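Long-range contact in ESAT-6/WXG100 secretion system protein (Streptococcus gallolyticus, PDB 7JQE), which forms part of the bacterial type VIIb secretion system as its membrane subunit EsaA, whose extracellular region probably serves in the export of toxins: residues T328-N333 with D376-D381. Residues are numbered along the deposited sequence; the frame is centred on the assembly and turned at random.
Sequences TVTISN and DLNIGD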
ATOM      1  N   THR A 328     -49.765  61.188 -26.732  1.00 93.54           N
ATOM      2  CA  THR A 328     -49.836  60.225 -25.640  1.00 99.43           C
ATOM      3  C   THR A 328     -48.748  59.169 -25.807  1.00 97.34           C
ATOM      4  O   THR A 328     -48.663  58.513 -26.852  1.00 98.54           O
ATOM      5  CB  THR A 328     -51.219  59.573 -25.587  1.00107.16           C
ATOM      6  OG1 THR A 328     -51.454  58.850 -26.801  1.00115.77           O
ATOM      7  CG2 THR A 328     -52.301  60.637 -25.417  1.00 93.40           C
ATOM      8  N   VAL A 329     -47.925  59.007 -24.775  1.00 88.27           N
ATOM      9  CA  VAL A 329     -46.844  58.028 -24.752  1.00 82.40           C
ATOM     10  C   VAL A 329     -47.215  56.928 -23.769  1.00 87.21           C
ATOM     11  O   VAL A 329     -47.674  57.211 -22.655  1.00 82.43           O
ATOM     12  CB  VAL A 329     -45.507  58.688 -24.366  1.00 85.09           C
ATOM     13  CG1 VAL A 329     -44.384  57.659 -24.357  1.00 80.00           C
ATOM     14  CG2 VAL A 329     -45.193  59.836 -25.320  1.00 80.90           C
ATOM     15  N   THR A 330     -47.011  55.673 -24.175  1.00 79.85           N
ATOM     16  CA  THR A 330     -47.479  54.534 -23.394  1.00 80.27           C
ATOM     17  C   THR A 330     -46.454  53.408 -23.414  1.00 79.09           C
ATOM     18  O   THR A 330     -45.506  53.403 -24.204  1.00 82.68           O
ATOM     19  CB  THR A 330     -48.818  54.001 -23.915  1.00 86.42           C
ATOM     20  OG1 THR A 330     -48.624  53.408 -25.207  1.00 84.75           O
ATOM     21  CG2 THR A 330     -49.839  55.125 -24.017  1.00 83.37           C
ATOM     22  N   ILE A 331     -46.677  52.440 -22.529  1.00 78.47           N
ATOM     23  CA  ILE A 331     -45.881  51.221 -22.426  1.00 78.76           C
ATOM     24  C   ILE A 331     -46.834  50.045 -22.583  1.00 76.40           C
ATOM     25  O   ILE A 331     -47.742  49.868 -21.762  1.00 87.35           O
ATOM     26  CB  ILE A 331     -45.137  51.141 -21.082  1.00 74.36           C
ATOM     27  CG1 ILE A 331     -44.129  52.285 -20.953  1.00 73.72           C
ATOM     28  CG2 ILE A 331     -44.468  49.786 -20.920  1.00 72.80           C
ATOM     29  CD1 ILE A 331     -43.834  52.671 -19.521  1.00 73.52           C
ATOM     30  N   SER A 332     -46.631  49.241 -23.624  1.00 76.08           N
ATOM     31  CA  SER A 332     -47.555  48.159 -23.938  1.00 80.60           C
ATOM     32  C   SER A 332     -46.809  46.845 -24.140  1.00 80.15           C
ATOM     33  O   SER A 332     -45.608  46.819 -24.416  1.00 85.45           O
ATOM     34  CB  SER A 332     -48.383  48.477 -25.192  1.00 78.94           C
ATOM     35  OG  SER A 332     -47.567  48.499 -26.350  1.00 87.75           O
ATOM     36  N   ASN A 333     -47.555  45.748 -23.992  1.00 83.26           N
ATOM     37  CA  ASN A 333     -47.071  44.400 -24.301  1.00 85.85           C
ATOM     38  C   ASN A 333     -45.808  44.056 -23.510  1.00 86.61           C
ATOM     39  O   ASN A 333     -44.806  43.597 -24.060  1.00 84.74           O
ATOM     40  CB  ASN A 333     -46.843  44.235 -25.807  1.00 85.39           C
ATOM     41  CG  ASN A 333     -48.117  44.447 -26.618  1.00111.98           C
ATOM     42  OD1 ASN A 333     -49.211  44.069 -26.192  1.00110.71           O
ATOM     43  ND2 ASN A 333     -47.977  45.060 -27.791  1.00120.27           N
ATOM     44  N   ASP A 376     -43.189  47.353 -25.637  1.00 71.66           N
ATOM     45  CA  ASP A 376     -43.314  48.311 -26.725  1.00 72.68           C
ATOM     46  C   ASP A 376     -43.432  49.706 -26.129  1.00 79.30           C
ATOM     47  O   ASP A 376     -44.266  49.937 -25.246  1.00 74.84           O
ATOM     48  CB  ASP A 376     -44.534  48.003 -27.608  1.00 84.59           C
ATOM     49  CG  ASP A 376     -44.255  46.926 -28.641  1.00 83.06           C
ATOM     50  OD1 ASP A 376     -43.071  46.729 -28.988  1.00 81.88           O
ATOM     51  OD2 ASP A 376     -45.220  46.285 -29.111  1.00 79.96           O
ATOM     52  N   LEU A 377     -42.586  50.626 -26.591  1.00 73.46           N
ATOM     53  CA  LEU A 377     -42.700  52.037 -26.242  1.00 75.34           C
ATOM     54  C   LEU A 377     -43.425  52.755 -27.373  1.00 78.13           C
ATOM     55  O   LEU A 377     -42.908  52.841 -28.493  1.00 76.62           O
ATOM     56  CB  LEU A 377     -41.330  52.668 -25.995  1.00 75.30           C
ATOM     57  CG  LEU A 377     -41.342  54.176 -25.708  1.00 76.54           C
ATOM     58  CD1 LEU A 377     -42.045  54.474 -24.392  1.00 74.50           C
ATOM     59  CD2 LEU A 377     -39.934  54.761 -25.711  1.00 75.38           C
ATOM     60  N   ASN A 378     -44.619  53.263 -27.083  1.00 76.52           N
ATOM     61  CA  ASN A 378     -45.452  53.934 -28.073  1.00 79.75           C
ATOM     62  C   ASN A 378     -45.380  55.441 -27.863  1.00 81.18           C
ATOM     63  O   ASN A 378     -45.764  55.942 -26.801  1.00 84.98           O
ATOM     64  CB  ASN A 378     -46.901  53.451 -27.986  1.00 79.86           C
ATOM     65  CG  ASN A 378     -47.021  51.944 -28.112  1.00 94.98           C
ATOM     66  OD1 ASN A 378     -46.952  51.395 -29.213  1.00 93.09           O
ATOM     67  ND2 ASN A 378     -47.206  51.266 -26.983  1.00 87.53           N
ATOM     68  N   ILE A 379     -44.884  56.155 -28.870  1.00 79.28           N
ATOM     69  CA  ILE A 379     -44.904  57.615 -28.907  1.00 84.29           C
ATOM     70  C   ILE A 379     -45.728  57.990 -30.130  1.00 89.24           C
ATOM     71  O   ILE A 379     -45.233  57.924 -31.262  1.00 89.48           O
ATOM     72  CB  ILE A 379     -43.501  58.223 -28.978  1.00 89.40           C
ATOM     73  CG1 ILE A 379     -42.631  57.715 -27.824  1.00 77.47           C
ATOM     74  CG2 ILE A 379     -43.586  59.751 -28.989  1.00 80.43           C
ATOM     75  CD1 ILE A 379     -41.191  58.173 -27.896  1.00 76.52           C
ATOM     76  N   GLY A 380     -46.982  58.381 -29.914  1.00 91.49           N
ATOM     77  CA  GLY A 380     -47.860  58.614 -31.046  1.00 85.38           C
ATOM     78  C   GLY A 380     -48.056  57.335 -31.835  1.00 91.43           C
ATOM     79  O   GLY A 380     -48.267  56.254 -31.271  1.00 91.35           O
ATOM     80  N   ASP A 381     -47.975  57.450 -33.161  1.00 91.09           N
ATOM     81  CA  ASP A 381     -48.068  56.292 -34.044  1.00 88.54           C
ATOM     82  C   ASP A 381     -46.765  55.506 -34.137  1.00 87.32           C
ATOM     83  O   ASP A 381     -46.713  54.514 -34.874  1.00 88.08           O
ATOM     84  CB  ASP A 381     -48.506  56.728 -35.446  1.00 94.21           C
ATOM     85  CG  ASP A 381     -49.980  57.082 -35.515  1.00 99.62           C
ATOM     86  OD1 ASP A 381     -50.780  56.461 -34.782  1.00100.58           O
ATOM     87  OD2 ASP A 381     -50.340  57.981 -36.306  1.00101.62           O
TER
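The amide nitrogen ND2 of Asn378 is gripped by two hydroxyls of the neighbouring strand. It donates to Ser332 OG at 2.9 Å, with the oxygen lying in the amide plane, and to Thr330 OG1 at 3.1 Å along a more bent path (135° at the hydrogen), that oxygen being tilted out of the plane. Both hydroxyls sit between their own backbone N and carbonyl carbon (chi1 68° in each); this torsion turns each oxygen toward the amide, and their spacing two residues apart on one face puts both within its span. Asparagine suits its place because one NH2 group carries two hydrogens, and using both fixes the rotation of the amide. Where the first chain turns its corner, Asn333 ND2 makes a long bond of 3.3 Å to Asp376 OD2, meeting it on its anti side, somewhat out of the carboxylate plane. The stronger partner of this acid is Arg383 on the adjoining strand 382-392, through a salt bridge to OD1.

Beneath the side chains, Thr330 with Asn378 and Ser332 with Asp376 are hydrogen-bonded antiparallel pairs, the shortest bond running from Asp376 N to Ser332 O at 2.8 Å. At the far end, Gly380 N reaches Thr328 O only weakly; glycine tolerates the positive phi (62°) with which the chain leaves the strand.

The opposite face is apolar and buried. Branched Val329 and Ile379 lie side by side, CG1 to CG1 at 3.9 Å, and Leu377 CD1 comes within 4.0 Å of Val329 CG1. Leu377 also touches Ile384 of the second subunit. The segments form the central pair of a four-stranded antiparallel sheet, whose Val329 and Ile331 pack on Phe341 of a three-stranded antiparallel sheet, consistent with a beta-sandwich.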